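Local coordinates for relik capsid n-terminal domain (Oryctolagus cuniculus, PDB 2XGU), which probably builds part of the mature capsid shell that encloses the viral genome, as the N-terminal domains of related lentiviral capsid proteins do, at residues 50-53 against 54-58; 12-15 against 16-20; 126-129 against 130-134. All blocks are in the same frame, centred on the assembly; numbering follows the deposited sequence. Where two conformers were deposited one is given.

Contact 1 of 3, residues 50-53 against 54-58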
# COMPACT_ATOMS: atom_id res chain seq x y z
N VAL A 50 5.80 -13.72 -11.27
CA VAL A 50 6.58 -14.92 -10.94
C VAL A 50 7.85 -14.57 -10.13
O VAL A 50 8.18 -15.26 -9.16
CB VAL A 50 6.93 -15.72 -12.20
CG1 VAL A 50 7.90 -16.85 -11.87
CG2 VAL A 50 5.65 -16.30 -12.84
N ASP A 51 8.55 -13.52 -10.54
CA ASP A 51 9.71 -13.03 -9.80
C ASP A 51 9.32 -12.66 -8.36
O ASP A 51 10.06 -12.95 -7.41
CB ASP A 51 10.27 -11.77 -10.46
CG ASP A 51 10.84 -12.00 -11.84
OD1 ASP A 51 11.30 -13.12 -12.15
OD2 ASP A 51 10.87 -11.04 -12.65
N ILE A 52 8.20 -11.95 -8.19
CA ILE A 52 7.77 -11.51 -6.88
C ILE A 52 7.48 -12.72 -5.99
O ILE A 52 7.87 -12.75 -4.83
CB ILE A 52 6.54 -10.61 -7.00
CG1 ILE A 52 6.97 -9.25 -7.58
CG2 ILE A 52 5.86 -10.43 -5.62
CD1 ILE A 52 5.81 -8.39 -8.05
N ASN A 53 6.77 -13.70 -6.53
CA ASN A 53 6.42 -14.88 -5.76
C ASN A 53 7.66 -15.68 -5.40
O ASN A 53 7.73 -16.28 -4.34
CB ASN A 53 5.40 -15.72 -6.50
CG ASN A 53 4.06 -15.02 -6.59
OD1 ASN A 53 3.76 -14.17 -5.75
ND2 ASN A 53 3.27 -15.35 -7.60
N MET A 54 8.65 -15.65 -6.29
CA MET A 54 9.90 -16.34 -6.05
C MET A 54 10.53 -15.78 -4.77
O MET A 54 10.94 -16.54 -3.87
CB MET A 54 10.81 -16.13 -7.25
CG MET A 54 11.54 -17.34 -7.72
SD MET A 54 12.70 -17.78 -6.45
CE MET A 54 13.37 -16.20 -6.02
N LEU A 55 10.63 -14.47 -4.68
CA LEU A 55 11.29 -13.87 -3.52
C LEU A 55 10.48 -14.07 -2.25
O LEU A 55 11.05 -14.30 -1.18
CB LEU A 55 11.59 -12.38 -3.73
CG LEU A 55 12.87 -12.03 -4.49
CD1 LEU A 55 13.15 -10.56 -4.35
CD2 LEU A 55 14.06 -12.83 -3.99
N LEU A 56 9.16 -13.98 -2.35
CA LEU A 56 8.31 -14.23 -1.20
C LEU A 56 8.46 -15.67 -0.72
O LEU A 56 8.61 -15.93 0.48
CB LEU A 56 6.83 -13.95 -1.52
CG LEU A 56 6.41 -12.51 -1.79
CD1 LEU A 56 4.93 -12.45 -2.14
CD2 LEU A 56 6.71 -11.62 -0.59
N ASN A 57 8.45 -16.60 -1.67
CA ASN A 57 8.44 -18.02 -1.34
C ASN A 57 9.75 -18.54 -0.76
O ASN A 57 9.75 -19.52 -0.01
CB ASN A 57 8.07 -18.84 -2.57
CG ASN A 57 6.60 -18.69 -2.95
OD1 ASN A 57 6.19 -19.09 -4.04
ND2 ASN A 57 5.80 -18.13 -2.05
N VAL A 58 10.87 -17.90 -1.10
CA VAL A 58 12.16 -18.37 -0.58
C VAL A 58 12.49 -17.76 0.77
O VAL A 58 13.47 -18.13 1.40
CB VAL A 58 13.33 -18.10 -1.56
CG1 VAL A 58 13.10 -18.81 -2.88
CG2 VAL A 58 13.55 -16.60 -1.73
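I52 and L56 sit one turn apart on helix 49-57, which buries one face against helices 34-43 and 118-134 of the mostly helical lentiviral capsid N-terminal domain, and illustrate how residues i and i+4 join backbone and side-chain contacts. The two side chains lie alongside each other and point the same way, with I52 CG2 touching L56 CD1 at 4.1 Å. With L56 CG set opposite its own carbonyl carbon (chi1 -68°), the side chain leans back along the helix and rests its CG 3.4 Å from I52 O. That same oxygen accepts the backbone N-H of L56 in a fairly straight bond, 164° at the hydrogen. Beyond this pair, I52 reaches F40 of helix 34-43 and Y124, R125 and V128 of helix 118-134, while L55 turns to I43, I19 and F47.

The polar side chains are held mainly from outside the turn. N53 has both ends of its amide engaged, OD1 with Y124 OH and ND2 with R103 O, which should fix the rotation of the group. D51 points away from the following turn; its OD1 is bonded to Y11 OH and its OD2 to the backbone N of T48, just before the helix. It also packs on P1 near the base of the N-terminal hairpin, a hallmark of mature capsid proteins. M54, bent at both chi2 and chi3, carries its far end away from this turn.

Near the end of the helix N57 folds back over the N53 carbonyl. Its N donates to N53 O at 2.8 Å, and its side-chain CG lies 3.0 Å from the same oxygen. N57 OD1, 3.2 Å from N53 O, is a second acceptor beside the first and makes no bond to it.

Contact 2 of 3, residues 12-15 against 16-20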
# COMPACT_ATOMS: atom_id res chain seq x y z
N GLU A 12 15.15 -11.80 -17.51
CA GLU A 12 16.02 -12.74 -16.82
C GLU A 12 15.46 -13.05 -15.43
O GLU A 12 14.87 -12.20 -14.78
CB GLU A 12 17.45 -12.19 -16.69
CG GLU A 12 18.13 -11.87 -18.02
CD GLU A 12 18.40 -13.10 -18.87
OE1 GLU A 12 18.75 -12.94 -20.06
OE2 GLU A 12 18.26 -14.23 -18.35
N PRO A 13 15.62 -14.30 -14.97
CA PRO A 13 15.12 -14.56 -13.62
C PRO A 13 15.92 -13.82 -12.55
O PRO A 13 17.02 -13.31 -12.83
CB PRO A 13 15.33 -16.08 -13.47
CG PRO A 13 16.39 -16.42 -14.43
CD PRO A 13 16.24 -15.48 -15.59
N VAL A 14 15.39 -13.76 -11.34
CA VAL A 14 16.11 -13.12 -10.25
C VAL A 14 17.42 -13.89 -10.04
O VAL A 14 17.42 -15.12 -10.02
CB VAL A 14 15.29 -13.08 -8.95
CG1 VAL A 14 16.11 -12.45 -7.84
CG2 VAL A 14 13.99 -12.30 -9.16
N GLY A 15 18.52 -13.16 -9.92
CA GLY A 15 19.83 -13.77 -9.76
C GLY A 15 20.11 -14.23 -8.34
O GLY A 15 19.49 -13.75 -7.39
N PRO A 16 21.07 -15.15 -8.18
CA PRO A 16 21.38 -15.69 -6.85
C PRO A 16 21.91 -14.63 -5.88
O PRO A 16 21.68 -14.76 -4.68
CB PRO A 16 22.44 -16.77 -7.16
CG PRO A 16 23.04 -16.36 -8.46
CD PRO A 16 21.88 -15.78 -9.23
N GLY A 17 22.58 -13.61 -6.40
CA GLY A 17 23.09 -12.53 -5.58
C GLY A 17 21.98 -11.71 -4.96
O GLY A 17 22.03 -11.37 -3.77
N LEU A 18 20.97 -11.39 -5.75
CA LEU A 18 19.83 -10.66 -5.22
C LEU A 18 19.01 -11.50 -4.24
O LEU A 18 18.56 -10.99 -3.22
CB LEU A 18 18.94 -10.15 -6.34
CG LEU A 18 17.77 -9.30 -5.84
CD1 LEU A 18 18.23 -8.14 -4.95
CD2 LEU A 18 16.98 -8.79 -7.04
N ILE A 19 18.83 -12.78 -4.54
CA ILE A 19 18.12 -13.65 -3.61
C ILE A 19 18.85 -13.65 -2.27
O ILE A 19 18.23 -13.44 -1.22
CB ILE A 19 18.00 -15.08 -4.16
CG1 ILE A 19 17.08 -15.08 -5.38
CG2 ILE A 19 17.49 -16.03 -3.08
CD1 ILE A 19 17.09 -16.38 -6.15
N ALA A 20 20.16 -13.84 -2.31
CA ALA A 20 20.96 -13.87 -1.09
C ALA A 20 20.89 -12.54 -0.34
O ALA A 20 20.78 -12.53 0.89
CB ALA A 20 22.41 -14.23 -1.38
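V14 offers a single methyl, CG1, to two residues of the first turn of helix 16-29. It touches I19 CG1 at 3.7 Å and L18 CD2 at 3.8 Å, the valine lying aslant to both partners. The methyl gets there because it is trans to the valine's own N (chi1 178°), on the side of the carbonyl that leads into the helix. I19 presents CG1 rather than CG2, and this methylene also lies 3.4 Å from G15 O.

Between them stands G15, the N-cap residue of the helix. I19 N donates to G15 O at 3.1 Å, with 166° at the hydrogen; this begins the i to i+4 ladder that A20 N and P16 O continue. P16 opens the first turn, where a proline fits well because the amides there have no preceding helical carbonyl to bond.

Further out, V14 is backed by P1, F47 and D51, and F47 also meets L18. Upstream, the backbone of E12 is hydrogen-bonded to P1, tying the chain just beyond strand 8-11 to the N-terminal residue.

Contact 3 of 3, residues 126-129 against 130-134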
# COMPACT_ATOMS: atom_id res chain seq x y z
N THR A 126 2.12 -3.53 -6.77
CA THR A 126 1.35 -2.60 -5.96
C THR A 126 0.60 -3.30 -4.82
O THR A 126 0.67 -2.88 -3.67
CB THR A 126 0.39 -1.79 -6.84
OG1 THR A 126 1.16 -0.90 -7.65
CG2 THR A 126 -0.60 -1.00 -6.00
N TRP A 127 -0.10 -4.40 -5.13
CA TRP A 127 -0.79 -5.17 -4.09
C TRP A 127 0.16 -5.66 -3.00
O TRP A 127 -0.15 -5.56 -1.81
CB TRP A 127 -1.50 -6.39 -4.70
CG TRP A 127 -2.71 -6.08 -5.53
CD1 TRP A 127 -3.24 -4.86 -5.78
CD2 TRP A 127 -3.53 -7.03 -6.24
NE1 TRP A 127 -4.35 -4.97 -6.60
CE2 TRP A 127 -4.54 -6.30 -6.89
CE3 TRP A 127 -3.50 -8.42 -6.38
CZ2 TRP A 127 -5.52 -6.92 -7.67
CZ3 TRP A 127 -4.47 -9.03 -7.15
CH2 TRP A 127 -5.47 -8.28 -7.78
N VAL A 128 1.30 -6.21 -3.40
CA VAL A 128 2.25 -6.76 -2.43
C VAL A 128 2.83 -5.65 -1.54
O VAL A 128 2.91 -5.80 -0.32
CB VAL A 128 3.37 -7.54 -3.15
CG1 VAL A 128 4.42 -8.03 -2.17
CG2 VAL A 128 2.77 -8.72 -3.90
N LEU A 129 3.22 -4.54 -2.15
CA LEU A 129 3.74 -3.43 -1.37
C LEU A 129 2.67 -2.83 -0.45
O LEU A 129 2.95 -2.50 0.70
CB LEU A 129 4.41 -2.38 -2.28
CG LEU A 129 5.82 -2.83 -2.74
CD1 LEU A 129 6.32 -2.09 -3.97
CD2 LEU A 129 6.83 -2.69 -1.59
N GLU A 130 1.43 -2.72 -0.93
CA GLU A 130 0.35 -2.26 -0.06
C GLU A 130 0.18 -3.21 1.13
O GLU A 130 0.02 -2.76 2.25
CB GLU A 130 -0.95 -2.12 -0.84
CG GLU A 130 -0.86 -0.96 -1.83
CD GLU A 130 -2.06 -0.84 -2.72
OE1 GLU A 130 -2.89 -1.77 -2.72
OE2 GLU A 130 -2.18 0.20 -3.41
N ALA A 131 0.23 -4.51 0.88
CA ALA A 131 0.07 -5.49 1.94
C ALA A 131 1.18 -5.38 2.98
O ALA A 131 0.92 -5.39 4.18
CB ALA A 131 -0.00 -6.90 1.37
N LEU A 132 2.42 -5.29 2.51
CA LEU A 132 3.55 -5.09 3.41
C LEU A 132 3.39 -3.82 4.25
O LEU A 132 3.57 -3.82 5.47
CB LEU A 132 4.87 -5.06 2.64
CG LEU A 132 5.31 -6.39 2.05
CD1 LEU A 132 6.36 -6.18 0.97
CD2 LEU A 132 5.85 -7.25 3.18
N GLN A 133 3.07 -2.72 3.58
CA GLN A 133 2.92 -1.43 4.24
C GLN A 133 1.86 -1.49 5.34
O GLN A 133 2.03 -0.90 6.41
CB GLN A 133 2.53 -0.38 3.20
CG GLN A 133 3.19 0.99 3.29
CD GLN A 133 4.71 0.96 3.18
OE1 GLN A 133 5.40 0.99 4.19
NE2 GLN A 133 5.24 0.92 1.95
N GLU A 134 0.77 -2.20 5.07
CA GLU A 134 -0.33 -2.32 6.03
C GLU A 134 0.00 -3.23 7.22
O GLU A 134 -0.72 -3.24 8.22
CB GLU A 134 -1.63 -2.75 5.31
CG GLU A 134 -2.12 -1.70 4.31
CD GLU A 134 -3.03 -2.25 3.20
OE1 GLU A 134 -3.62 -3.33 3.38
OE2 GLU A 134 -3.14 -1.58 2.14
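T126 and E130 make the close-packed part of this helical turn. Their side chains run alongside each other in the same direction, and the T126 methyl CG2 meets E130 OE2 at 3.3 Å and E130 CD at 3.6 Å. E130 is set with CG opposite its carbonyl carbon (chi1 -68°), so that CG passes 3.1 Å from T126 O before the chain runs on extended. E130 N donates to T126 O at 2.8 Å, and the threonine hydroxyl OG1 is bonded one turn back to T122 O. A131 adds a small, snug contact, its CB equally near W127 O and V128 O at 3.5 Å.

The apolar pair on another face of the helix is less intimate. V128 CG1 and L132 CD1 lie side by side at 4.1 Å, and the firmer tie is the backbone bond from L132 N to V128 O, almost straight at 171°. F40 of helix 34-43 covers both side chains. W127, meanwhile, meets W80 edge-to-face and packs on S99 and I102.

Towards the more open end, E134 is partly exposed and does not touch 126-129. Its OE2 and E130 OE1 each make a long, weak ion pair with K76. E130 OE2 lies close to E134 OE2 of the second subunit, and the reverse pair occurs too; such crowding of like charges could raise the pKa of these carboxylates. T126 likewise packs on E134 of that subunit. Helix 118-134 thus uses several faces: flanked by helices 34-43 and 63-83, it also meets helices 49-57 and 99-102, and in this assembly offers T126 and E130 to the second subunit. A long helix packed against several others is a feature of the helical bundle of capsid N-terminal domains.

Three local contacts are arranged around helix 49-57, whose turn (contact 1) lies between the other two. On one side it meets contact 2, the start of helix 16-29: M54 CE reaches I19 CD1 at 3.7 Å, and D51 CB reaches V14 CG2 at 4.0 Å. On the other it meets contact 3 through I52 CG2 and V128 CG2, 3.9 Å apart. Contacts 2 and 3 do not touch; their nearest atoms are about 13 Å apart and they lie on opposite sides of the chain's centre. Contact 3 also reaches the second subunit, and the side chain of Q133 lies about 3 Å from a bound acetate, probably from the crystallisation liquor.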